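Local coordinates for monosaccharide ABC transporter substrate-binding protein, CUT2 family (Acidothermus cellulolyticus, PDB 4RU1) that binds myo-inositol in the cleft between its two lobes and probably serves as the solute-binding component of an ABC-type sugar transporter, at residues F35-I39 against A106-G110; L202-A208 against A225-D231; Q246-Q252 against T282-D288. One frame throughout, in Å; residues are numbered along the deposited sequence.

Contact 1 (F35-I39 against A106-G110); sequences FWDII and AFNAG. With INS (1,2,3,4,5,6-hexahydroxy-cyclohexane), chain M.
Trp36 and Asn108 meet on the N-terminal-lobe side of the ligand cleft of a periplasmic-binding-protein fold, where the opening turn of helix 35-49 faces the loop just beyond strand 104-107. Their side chains come from opposite directions. The indole puts the far corner of its six-membered ring, CH2, 3.4 Å from Asn108 OD1, with the amide and indole planes 68° apart, so the two flat groups do not stack.

Both also turn polar atoms to the inositol. Trp36 NE1 donates to O4 of the ligand at 3.0 Å, with O4 lying at the indole edge in the ring plane. Asn108 uses both ends of its amide: OD1 accepts from the O5 hydroxyl at 2.7 Å, while ND2 donates to O6 at 2.9 Å. The carboxamide reaches across because its CG stands opposite the backbone N (chi1 -177°). ND2 has a second partner in Glu256 OE1, and these bonds together fix which way round the amide sits.

Below this polar layer, Phe107 closes the contact with hydrocarbon. Its CE2 packs on Ile39 CG2 at 3.9 Å and, slightly farther off, on Trp36 CZ3, and Met25 and Thr27 of strand 21-27 line the same place. Phe35 lies over one face of the indole, with CD2 offset toward the rim, while Phe107 comes to its edge. The Phe35 ring in turn lies under the inositol, with ligand C1 3.9 Å above the plane over the ring centre, and its CE2 edge sits 3.6 Å from Asn108 ND2.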
loop_
_atom_site.group_PDB
_atom_site.type_symbol
_atom_site.label_atom_id
_atom_site.label_comp_id
_atom_site.label_asym_id
_atom_site.label_seq_id
_atom_site.Cartn_x
_atom_site.Cartn_y
_atom_site.Cartn_z
ATOM N N PHE A 35 0.728 3.093 -8.039
ATOM C CA PHE A 35 1.349 3.085 -6.714
ATOM C C PHE A 35 2.644 2.333 -6.738
ATOM O O PHE A 35 3.609 2.744 -6.148
ATOM C CB PHE A 35 0.439 2.399 -5.693
ATOM C CG PHE A 35 1.098 2.122 -4.378
ATOM C CD1 PHE A 35 1.191 3.083 -3.431
ATOM C CD2 PHE A 35 1.501 0.825 -4.068
ATOM C CE1 PHE A 35 1.750 2.777 -2.174
ATOM C CE2 PHE A 35 2.061 0.523 -2.866
ATOM C CZ PHE A 35 2.208 1.524 -1.936
ATOM N N TRP A 36 2.692 1.272 -7.512
ATOM C CA TRP A 36 3.781 0.274 -7.496
ATOM C C TRP A 36 4.988 0.893 -8.256
ATOM O O TRP A 36 6.132 0.443 -8.104
ATOM C CB TRP A 36 3.316 -1.076 -8.061
ATOM C CG TRP A 36 2.393 -1.697 -7.123
ATOM C CD1 TRP A 36 0.999 -1.582 -7.105
ATOM C CD2 TRP A 36 2.750 -2.350 -5.915
ATOM N NE1 TRP A 36 0.483 -2.197 -5.949
ATOM C CE2 TRP A 36 1.553 -2.646 -5.208
ATOM C CE3 TRP A 36 3.987 -2.734 -5.330
ATOM C CZ2 TRP A 36 1.586 -3.322 -3.985
ATOM C CZ3 TRP A 36 3.975 -3.387 -4.127
ATOM C CH2 TRP A 36 2.814 -3.642 -3.457
ATOM N N ASP A 37 4.742 1.883 -9.137
ATOM C CA ASP A 37 5.881 2.608 -9.764
ATOM C C ASP A 37 6.707 3.339 -8.689
ATOM O O ASP A 37 7.932 3.406 -8.820
ATOM C CB ASP A 37 5.394 3.562 -10.866
ATOM C CG ASP A 37 4.588 2.818 -12.011
ATOM O OD1 ASP A 37 4.911 1.657 -12.334
ATOM O OD2 ASP A 37 3.649 3.440 -12.555
ATOM N N ILE A 38 6.081 3.828 -7.615
ATOM C CA ILE A 38 6.865 4.503 -6.597
ATOM C C ILE A 38 7.654 3.471 -5.793
ATOM O O ILE A 38 8.809 3.694 -5.452
ATOM C CB ILE A 38 5.954 5.328 -5.646
ATOM C CG1 ILE A 38 4.937 6.206 -6.409
ATOM C CG2 ILE A 38 6.837 6.165 -4.756
ATOM C CD1 ILE A 38 3.689 6.576 -5.578
ATOM N N ILE A 39 7.040 2.346 -5.435
ATOM C CA ILE A 39 7.740 1.192 -4.798
ATOM C C ILE A 39 8.957 0.835 -5.629
ATOM O O ILE A 39 10.090 0.702 -5.084
ATOM C CB ILE A 39 6.801 -0.034 -4.746
ATOM C CG1 ILE A 39 5.598 0.244 -3.831
ATOM C CG2 ILE A 39 7.564 -1.344 -4.477
ATOM C CD1 ILE A 39 5.931 0.077 -2.348
ATOM N N ALA A 106 9.565 -9.183 3.951
ATOM C CA ALA A 106 8.174 -8.903 3.550
ATOM C C ALA A 106 7.942 -7.407 3.577
ATOM O O ALA A 106 8.654 -6.676 4.278
ATOM C CB ALA A 106 7.166 -9.670 4.350
ATOM N N PHE A 107 7.046 -6.912 2.756
ATOM C CA PHE A 107 6.814 -5.509 2.743
ATOM C C PHE A 107 5.406 -5.241 2.204
ATOM O O PHE A 107 4.765 -6.114 1.577
ATOM C CB PHE A 107 7.904 -4.722 1.961
ATOM C CG PHE A 107 7.826 -4.898 0.471
ATOM C CD1 PHE A 107 8.279 -6.044 -0.150
ATOM C CD2 PHE A 107 7.385 -3.846 -0.306
ATOM C CE1 PHE A 107 8.191 -6.210 -1.542
ATOM C CE2 PHE A 107 7.266 -4.013 -1.683
ATOM C CZ PHE A 107 7.711 -5.150 -2.285
ATOM N N ASN A 108 4.882 -4.059 2.536
ATOM C CA ASN A 108 3.664 -3.470 2.024
ATOM C C ASN A 108 2.355 -4.154 2.529
ATOM O O ASN A 108 1.459 -3.446 3.002
ATOM C CB ASN A 108 3.599 -3.414 0.535
ATOM C CG ASN A 108 2.348 -2.738 0.062
ATOM O OD1 ASN A 108 1.400 -3.421 -0.342
ATOM N ND2 ASN A 108 2.283 -1.441 0.122
ATOM N N ALA A 109 2.254 -5.480 2.418
ATOM C CA ALA A 109 1.101 -6.206 2.896
ATOM C C ALA A 109 1.526 -7.388 3.690
ATOM O O ALA A 109 2.414 -8.095 3.274
ATOM C CB ALA A 109 0.236 -6.640 1.766
ATOM N N GLY A 110 0.782 -7.681 4.760
ATOM C CA GLY A 110 0.980 -8.849 5.627
ATOM C C GLY A 110 1.683 -8.568 6.946
ATOM O O GLY A 110 2.394 -9.421 7.421
HETATM C C1 INS M . -1.824 0.828 -1.510
HETATM C C2 INS M . -2.787 0.839 -2.688
HETATM C C3 INS M . -2.372 -0.245 -3.683
HETATM C C4 INS M . -2.181 -1.603 -3.045
HETATM C C5 INS M . -1.179 -1.564 -1.936
HETATM C C6 INS M . -1.502 -0.531 -0.891
HETATM O O1 INS M . -2.183 1.777 -0.494
HETATM O O2 INS M . -4.063 0.450 -2.151
HETATM O O3 INS M . -3.434 -0.307 -4.655
HETATM O O4 INS M . -1.785 -2.585 -4.035
HETATM O O5 INS M . -1.080 -2.824 -1.236
HETATM O O6 INS M . -0.441 -0.432 0.104
#

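Contact 2 (L202-A208 against A225-D231); sequences LVITLGA and AKIATFD. With INS (1,2,3,4,5,6-hexahydroxy-cyclohexane), chain M.
The beta-alpha-beta unit made of strand 202-205, helix 208-220 and strand 226-230 pairs Val203 and Thr205 with their parallel neighbours in the C-terminal lobe and delivers two ligand-binding groups at its end. Val203 bonds through N to Lys226 O and through O to Ala228 N; Thr205 does the same with Ala228 O and Phe230 N.

Thr205 and Thr229 lie on the sheet face covered by helix 208-220, their OG1 atoms 2.8 Å apart. With Thr229 OG1 opposite its backbone N (chi1 -164°), the hydroxyl swings beside the carbonyl carbon and donates to Phe230 O at 2.9 Å, from above that carbonyl plane, an acceptor inside its own strand.

On the face carrying Leu202, Ile204 and Ala228 the contact is mostly hydrocarbon, apart from Lys226 at the exposed end; helix 127-140 packs against Leu202 and Phe230. Ile204 CG2 touches the edge of the Phe230 ring at CE1 (3.9 Å). Leu206 lies alongside the same ring, CD2 to CD1 3.7 Å, while Thr205 O meets the ring edge in its plane.

Beyond the strand ends, Leu206 O accepts from inositol O2 at 2.7 Å and Asp231 OD2 from O1 at 2.6 Å. Water 1 takes a bond from Ala208 N and gives one to OD2 at 2.7 Å. Gly207 is the N-cap of helix 208-220, so this water relays the helix start to the carboxylate. The two donors on OD2, and probably the helix start, would help stabilise a negative charge there, although OD1 lies close to Gln251 OE1; OD2 serves as acceptor for the O1 hydroxyl.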
loop_
_atom_site.group_PDB
_atom_site.type_symbol
_atom_site.label_atom_id
_atom_site.label_comp_id
_atom_site.label_asym_id
_atom_site.label_seq_id
_atom_site.Cartn_x
_atom_site.Cartn_y
_atom_site.Cartn_z
ATOM N N LEU A 202 -18.414 11.592 3.894
ATOM C CA LEU A 202 -16.950 11.436 3.647
ATOM C C LEU A 202 -16.781 10.087 2.888
ATOM O O LEU A 202 -17.343 9.047 3.329
ATOM C CB LEU A 202 -16.162 11.407 4.958
ATOM C CG LEU A 202 -14.666 11.234 4.824
ATOM C CD1 LEU A 202 -14.028 12.430 4.093
ATOM C CD2 LEU A 202 -14.027 11.005 6.195
ATOM N N VAL A 203 -15.980 10.137 1.827
ATOM C CA VAL A 203 -15.535 8.927 1.107
ATOM C C VAL A 203 -14.037 8.830 1.436
ATOM O O VAL A 203 -13.265 9.791 1.224
ATOM C CB VAL A 203 -15.688 9.105 -0.439
ATOM C CG1 VAL A 203 -15.160 7.928 -1.234
ATOM C CG2 VAL A 203 -17.157 9.423 -0.800
ATOM N N ILE A 204 -13.631 7.682 1.981
ATOM C CA ILE A 204 -12.185 7.352 2.127
ATOM C C ILE A 204 -11.789 6.305 1.121
ATOM O O ILE A 204 -12.364 5.193 1.104
ATOM C CB ILE A 204 -11.847 6.841 3.535
ATOM C CG1 ILE A 204 -12.179 7.896 4.555
ATOM C CG2 ILE A 204 -10.349 6.480 3.620
ATOM C CD1 ILE A 204 -11.902 7.461 5.988
ATOM N N THR A 205 -10.899 6.719 0.190
ATOM C CA THR A 205 -10.359 5.849 -0.816
ATOM C C THR A 205 -9.039 5.252 -0.334
ATOM O O THR A 205 -8.339 5.870 0.493
ATOM C CB THR A 205 -10.197 6.547 -2.173
ATOM O OG1 THR A 205 -9.332 7.674 -2.027
ATOM C CG2 THR A 205 -11.545 6.900 -2.703
ATOM N N LEU A 206 -8.723 4.021 -0.791
ATOM C CA LEU A 206 -7.563 3.246 -0.329
ATOM C C LEU A 206 -6.344 3.294 -1.286
ATOM O O LEU A 206 -5.330 2.564 -1.107
ATOM C CB LEU A 206 -7.898 1.841 0.031
ATOM C CG LEU A 206 -9.029 1.683 1.005
ATOM C CD1 LEU A 206 -9.199 0.224 1.425
ATOM C CD2 LEU A 206 -9.055 2.575 2.189
ATOM N N GLY A 207 -6.425 4.159 -2.303
ATOM C CA GLY A 207 -5.323 4.479 -3.157
ATOM C C GLY A 207 -5.562 5.769 -3.883
ATOM O O GLY A 207 -6.743 6.168 -4.109
ATOM N N ALA A 208 -4.483 6.394 -4.276
ATOM C CA ALA A 208 -4.564 7.711 -4.950
ATOM C C ALA A 208 -5.283 7.698 -6.316
ATOM O O ALA A 208 -6.025 8.617 -6.617
ATOM C CB ALA A 208 -3.159 8.304 -5.069
ATOM N N ALA A 225 -20.485 15.189 -0.342
ATOM C CA ALA A 225 -19.474 14.445 0.367
ATOM C C ALA A 225 -18.048 14.988 0.106
ATOM O O ALA A 225 -17.716 15.439 -1.018
ATOM C CB ALA A 225 -19.543 12.978 -0.077
ATOM N N LYS A 226 -17.221 14.944 1.129
ATOM C CA LYS A 226 -15.815 15.209 0.955
ATOM C C LYS A 226 -15.073 13.883 0.673
ATOM O O LYS A 226 -15.643 12.849 0.801
ATOM C CB LYS A 226 -15.234 15.870 2.203
ATOM C CG LYS A 226 -16.008 17.072 2.719
ATOM C CD LYS A 226 -16.003 18.204 1.767
ATOM C CE LYS A 226 -17.078 19.209 2.217
ATOM N NZ LYS A 226 -16.719 20.599 1.836
ATOM N N ILE A 227 -13.806 13.983 0.289
ATOM C CA ILE A 227 -12.968 12.819 -0.095
ATOM C C ILE A 227 -11.660 12.960 0.704
ATOM O O ILE A 227 -11.113 14.054 0.833
ATOM C CB ILE A 227 -12.641 12.796 -1.607
ATOM C CG1 ILE A 227 -13.909 12.901 -2.493
ATOM C CG2 ILE A 227 -11.877 11.549 -1.982
ATOM C CD1 ILE A 227 -14.290 14.258 -2.952
ATOM N N ALA A 228 -11.155 11.823 1.168
ATOM C CA ALA A 228 -9.833 11.651 1.804
ATOM C C ALA A 228 -9.244 10.377 1.291
ATOM O O ALA A 228 -9.991 9.498 0.800
ATOM C CB ALA A 228 -9.960 11.634 3.284
ATOM N N THR A 229 -7.911 10.242 1.304
ATOM C CA THR A 229 -7.313 9.049 0.685
ATOM C C THR A 229 -6.113 8.549 1.443
ATOM O O THR A 229 -5.421 9.295 2.198
ATOM C CB THR A 229 -6.886 9.352 -0.760
ATOM O OG1 THR A 229 -6.669 8.113 -1.461
ATOM C CG2 THR A 229 -5.689 10.259 -0.855
ATOM N N PHE A 230 -5.826 7.284 1.189
ATOM C CA PHE A 230 -4.504 6.763 1.423
ATOM C C PHE A 230 -3.657 7.063 0.195
ATOM O O PHE A 230 -4.150 6.871 -0.972
ATOM C CB PHE A 230 -4.582 5.254 1.698
ATOM C CG PHE A 230 -5.146 4.890 3.015
ATOM C CD1 PHE A 230 -6.493 5.020 3.318
ATOM C CD2 PHE A 230 -4.324 4.393 3.981
ATOM C CE1 PHE A 230 -6.958 4.686 4.552
ATOM C CE2 PHE A 230 -4.775 4.085 5.225
ATOM C CZ PHE A 230 -6.097 4.188 5.534
ATOM N N ASP A 231 -2.386 7.459 0.400
ATOM C CA ASP A 231 -1.316 7.570 -0.630
ATOM C C ASP A 231 -1.351 8.849 -1.421
ATOM O O ASP A 231 -2.347 9.559 -1.535
ATOM C CB ASP A 231 -1.380 6.390 -1.652
ATOM C CG ASP A 231 -1.304 5.024 -1.017
ATOM O OD1 ASP A 231 -0.660 4.853 0.045
ATOM O OD2 ASP A 231 -1.871 4.068 -1.596
HETATM C C1 INS M . -1.824 0.828 -1.510
HETATM C C2 INS M . -2.787 0.839 -2.688
HETATM C C3 INS M . -2.372 -0.245 -3.683
HETATM C C4 INS M . -2.181 -1.603 -3.045
HETATM C C5 INS M . -1.179 -1.564 -1.936
HETATM C C6 INS M . -1.502 -0.531 -0.891
HETATM O O1 INS M . -2.183 1.777 -0.494
HETATM O O2 INS M . -4.063 0.450 -2.151
HETATM O O3 INS M . -3.434 -0.307 -4.655
HETATM O O4 INS M . -1.785 -2.585 -4.035
HETATM O O5 INS M . -1.080 -2.824 -1.236
HETATM O O6 INS M . -0.441 -0.432 0.104
HETATM O O HOH W 1 -2.206 4.548 -4.279
#

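Contact 3 (Q246-Q252 against T282-D288); sequences QWAIDQQ and TGPFFVD. With INS (1,2,3,4,5,6-hexahydroxy-cyclohexane), chain M.
Phe286 packs against both Trp247 and Ile249 at the edge of the C-terminal lobe's sheet. Its CE2 edge points into the face of the indole in a T-shaped pair, the phenyl and the six-membered indole ring having centroids 5.1 Å apart and planes at 67°. Over one Phe286 face lies Ile249, whose CG1 makes a CH-pi contact 3.8 Å from the ring centroid; its CG2 branch turns instead to Pro284 CB at 3.7 Å.

Behind these side chains, strands 248-250 and 285-287 run antiparallel. Ala248 and Val287 form one hydrogen-bonded pair, Asp250 and Phe285 another. In the latter, Asp250 N to Phe285 O is nearly straight (2.8 Å, 173°), and the return bond from Phe285 N to Asp250 O is longer, at 3.2 Å. The cis peptide before Pro284 falls where the chain from Thr282 enters this pairing. Thr282 adds a side-chain bond, OG1 donating to Gln251 O at 2.7 Å.

Farther out, Trp247 NE1 is bonded to Glu141, and Arg137 makes a cation-pi contact with the indole as well as a salt bridge to Asp288. Asp250 OD1 accepts from Gln252 N at 2.9 Å, an Asx turn leading into helix 253-270, while its OD2 pairs with Arg304.

Beyond the paired strands both segments extend toward the N-terminal lobe, as the hinge segments of this fold do. Gln251 stands in that crossing and extends its amide to the inositol: OE1 accepts from O6 at 2.9 Å, whereas NE2 is held by Glu256. With the NH2 group engaged there, the carbonyl end is the one presented to the ligand, which suits it to accept a hydrogen bond from the O6 hydroxyl.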
loop_
_atom_site.group_PDB
_atom_site.type_symbol
_atom_site.label_atom_id
_atom_site.label_comp_id
_atom_site.label_asym_id
_atom_site.label_seq_id
_atom_site.Cartn_x
_atom_site.Cartn_y
_atom_site.Cartn_z
ATOM N N GLN A 246 -9.421 16.125 1.684
ATOM C CA GLN A 246 -9.208 16.565 3.062
ATOM C C GLN A 246 -7.796 16.302 3.555
ATOM O O GLN A 246 -7.218 17.128 4.239
ATOM C CB GLN A 246 -10.233 15.942 4.007
ATOM C CG GLN A 246 -11.698 16.117 3.604
ATOM C CD GLN A 246 -12.026 17.564 3.449
ATOM O OE1 GLN A 246 -12.185 18.126 2.300
ATOM N NE2 GLN A 246 -12.082 18.201 4.577
ATOM N N TRP A 247 -7.255 15.139 3.208
ATOM C CA TRP A 247 -5.957 14.726 3.662
ATOM C C TRP A 247 -5.600 13.469 2.910
ATOM O O TRP A 247 -6.469 12.869 2.275
ATOM C CB TRP A 247 -5.919 14.510 5.178
ATOM C CG TRP A 247 -7.115 13.838 5.756
ATOM C CD1 TRP A 247 -8.114 14.451 6.455
ATOM C CD2 TRP A 247 -7.424 12.418 5.790
ATOM N NE1 TRP A 247 -9.015 13.540 6.908
ATOM C CE2 TRP A 247 -8.654 12.277 6.485
ATOM C CE3 TRP A 247 -6.834 11.271 5.225
ATOM C CZ2 TRP A 247 -9.277 11.009 6.680
ATOM C CZ3 TRP A 247 -7.492 10.004 5.422
ATOM C CH2 TRP A 247 -8.677 9.908 6.157
ATOM N N ALA A 248 -4.319 13.098 2.974
ATOM C CA ALA A 248 -3.792 11.831 2.382
ATOM C C ALA A 248 -2.905 11.243 3.429
ATOM O O ALA A 248 -2.147 11.959 4.082
ATOM C CB ALA A 248 -3.024 12.078 1.117
ATOM N N ILE A 249 -2.970 9.946 3.594
ATOM C CA ILE A 249 -2.122 9.205 4.505
ATOM C C ILE A 249 -0.935 8.647 3.735
ATOM O O ILE A 249 -1.107 7.827 2.817
ATOM C CB ILE A 249 -2.870 8.065 5.200
ATOM C CG1 ILE A 249 -4.072 8.626 6.017
ATOM C CG2 ILE A 249 -1.940 7.252 6.025
ATOM C CD1 ILE A 249 -5.025 7.567 6.541
ATOM N N ASP A 250 0.264 9.051 4.107
ATOM C CA ASP A 250 1.476 8.608 3.448
ATOM C C ASP A 250 2.054 7.387 4.180
ATOM O O ASP A 250 2.221 7.431 5.406
ATOM C CB ASP A 250 2.463 9.766 3.518
ATOM C CG ASP A 250 3.700 9.583 2.693
ATOM O OD1 ASP A 250 3.895 8.605 1.888
ATOM O OD2 ASP A 250 4.545 10.487 2.865
ATOM N N GLN A 251 2.282 6.345 3.393
ATOM C CA GLN A 251 2.964 5.121 3.821
ATOM C C GLN A 251 4.383 4.991 3.314
ATOM O O GLN A 251 5.062 3.980 3.581
ATOM C CB GLN A 251 2.196 3.835 3.458
ATOM C CG GLN A 251 2.145 3.559 1.965
ATOM C CD GLN A 251 1.476 2.228 1.605
ATOM O OE1 GLN A 251 0.454 2.181 0.858
ATOM N NE2 GLN A 251 2.073 1.155 2.064
ATOM N N GLN A 252 4.822 5.976 2.526
ATOM C CA GLN A 252 6.177 6.039 1.942
ATOM C C GLN A 252 6.532 4.771 1.192
ATOM O O GLN A 252 7.482 4.038 1.540
ATOM C CB GLN A 252 7.228 6.411 2.966
ATOM C CG GLN A 252 7.005 7.756 3.610
ATOM C CD GLN A 252 8.115 8.049 4.574
ATOM O OE1 GLN A 252 8.130 7.466 5.711
ATOM N NE2 GLN A 252 9.098 8.780 4.122
ATOM N N THR A 282 6.885 2.673 8.122
ATOM C CA THR A 282 7.117 3.683 7.079
ATOM C C THR A 282 5.979 4.694 7.076
ATOM O O THR A 282 5.902 5.579 6.201
ATOM C CB THR A 282 7.279 2.983 5.687
ATOM O OG1 THR A 282 6.036 2.282 5.463
ATOM C CG2 THR A 282 8.400 1.996 5.697
ATOM N N GLY A 283 5.025 4.498 8.012
ATOM C CA GLY A 283 3.807 5.407 8.139
ATOM C C GLY A 283 3.037 4.856 9.298
ATOM O O GLY A 283 3.534 3.935 9.953
ATOM N N PRO A 284 1.859 5.361 9.590
ATOM C CA PRO A 284 1.163 6.367 8.797
ATOM C C PRO A 284 1.620 7.773 9.154
ATOM O O PRO A 284 2.011 8.013 10.287
ATOM C CB PRO A 284 -0.290 6.202 9.204
ATOM C CG PRO A 284 -0.220 5.718 10.607
ATOM C CD PRO A 284 1.023 4.852 10.666
ATOM N N PHE A 285 1.440 8.681 8.190
ATOM C CA PHE A 285 1.586 10.105 8.423
ATOM C C PHE A 285 0.540 10.853 7.606
ATOM O O PHE A 285 0.465 10.653 6.384
ATOM C CB PHE A 285 2.987 10.596 8.073
ATOM C CG PHE A 285 3.199 12.085 8.363
ATOM C CD1 PHE A 285 3.262 12.541 9.654
ATOM C CD2 PHE A 285 3.371 12.990 7.306
ATOM C CE1 PHE A 285 3.464 13.912 9.901
ATOM C CE2 PHE A 285 3.609 14.324 7.531
ATOM C CZ PHE A 285 3.609 14.795 8.826
ATOM N N PHE A 286 -0.241 11.717 8.261
ATOM C CA PHE A 286 -1.284 12.527 7.605
ATOM C C PHE A 286 -0.756 13.784 7.009
ATOM O O PHE A 286 -0.135 14.630 7.706
ATOM C CB PHE A 286 -2.455 12.843 8.534
ATOM C CG PHE A 286 -3.322 11.650 8.906
ATOM C CD1 PHE A 286 -2.908 10.677 9.786
ATOM C CD2 PHE A 286 -4.599 11.529 8.338
ATOM C CE1 PHE A 286 -3.714 9.563 10.108
ATOM C CE2 PHE A 286 -5.422 10.525 8.708
ATOM C CZ PHE A 286 -4.957 9.513 9.559
ATOM N N VAL A 287 -0.989 13.948 5.737
ATOM C CA VAL A 287 -0.571 15.142 5.061
ATOM C C VAL A 287 -1.843 15.911 4.728
ATOM O O VAL A 287 -2.806 15.367 4.211
ATOM C CB VAL A 287 0.190 14.807 3.776
ATOM C CG1 VAL A 287 0.598 16.051 3.017
ATOM C CG2 VAL A 287 1.458 14.011 4.108
ATOM N N ASP A 288 -1.839 17.207 5.091
ATOM C CA ASP A 288 -3.023 18.107 4.924
ATOM C C ASP A 288 -2.488 19.470 4.465
ATOM O O ASP A 288 -1.323 19.552 4.047
ATOM C CB ASP A 288 -3.848 18.139 6.207
ATOM C CG ASP A 288 -3.065 18.673 7.397
ATOM O OD1 ASP A 288 -2.081 19.432 7.152
ATOM O OD2 ASP A 288 -3.425 18.329 8.543
HETATM C C1 INS M . -1.824 0.828 -1.510
HETATM C C2 INS M . -2.787 0.839 -2.688
HETATM C C3 INS M . -2.372 -0.245 -3.683
HETATM C C4 INS M . -2.181 -1.603 -3.045
HETATM C C5 INS M . -1.179 -1.564 -1.936
HETATM C C6 INS M . -1.502 -0.531 -0.891
HETATM O O1 INS M . -2.183 1.777 -0.494
HETATM O O2 INS M . -4.063 0.450 -2.151
HETATM O O3 INS M . -3.434 -0.307 -4.655
HETATM O O4 INS M . -1.785 -2.585 -4.035
HETATM O O5 INS M . -1.080 -2.824 -1.236
HETATM O O6 INS M . -0.441 -0.432 0.104
HETATM O O HOH W 2 4.780 8.007 6.257
#

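In the fold
The inositol touches all three contacts. Contact 1 belongs to the N-terminal lobe and contact 2 to the C-terminal lobe, their centres about 19 Å apart; contact 3, which runs from the C-terminal lobe's sheet into the hinge, lies about 15 Å from the centre of contact 1 and about 11 Å from that of contact 2. Contacts 2 and 3 share a sheet, in which Asp231 N and Ile249 O, 2.8 Å apart, probably form a hydrogen bond. At the ligand the sets converge by packing: Phe35 CD1 comes within 3.7 Å of Asp231 OD2, and Phe35 CE1 within 3.4 Å of Gln251 OE1. Glu256 serves both Asn108 and Gln251, while Asp33, Gln151 and Arg161 add further bonds to the inositol.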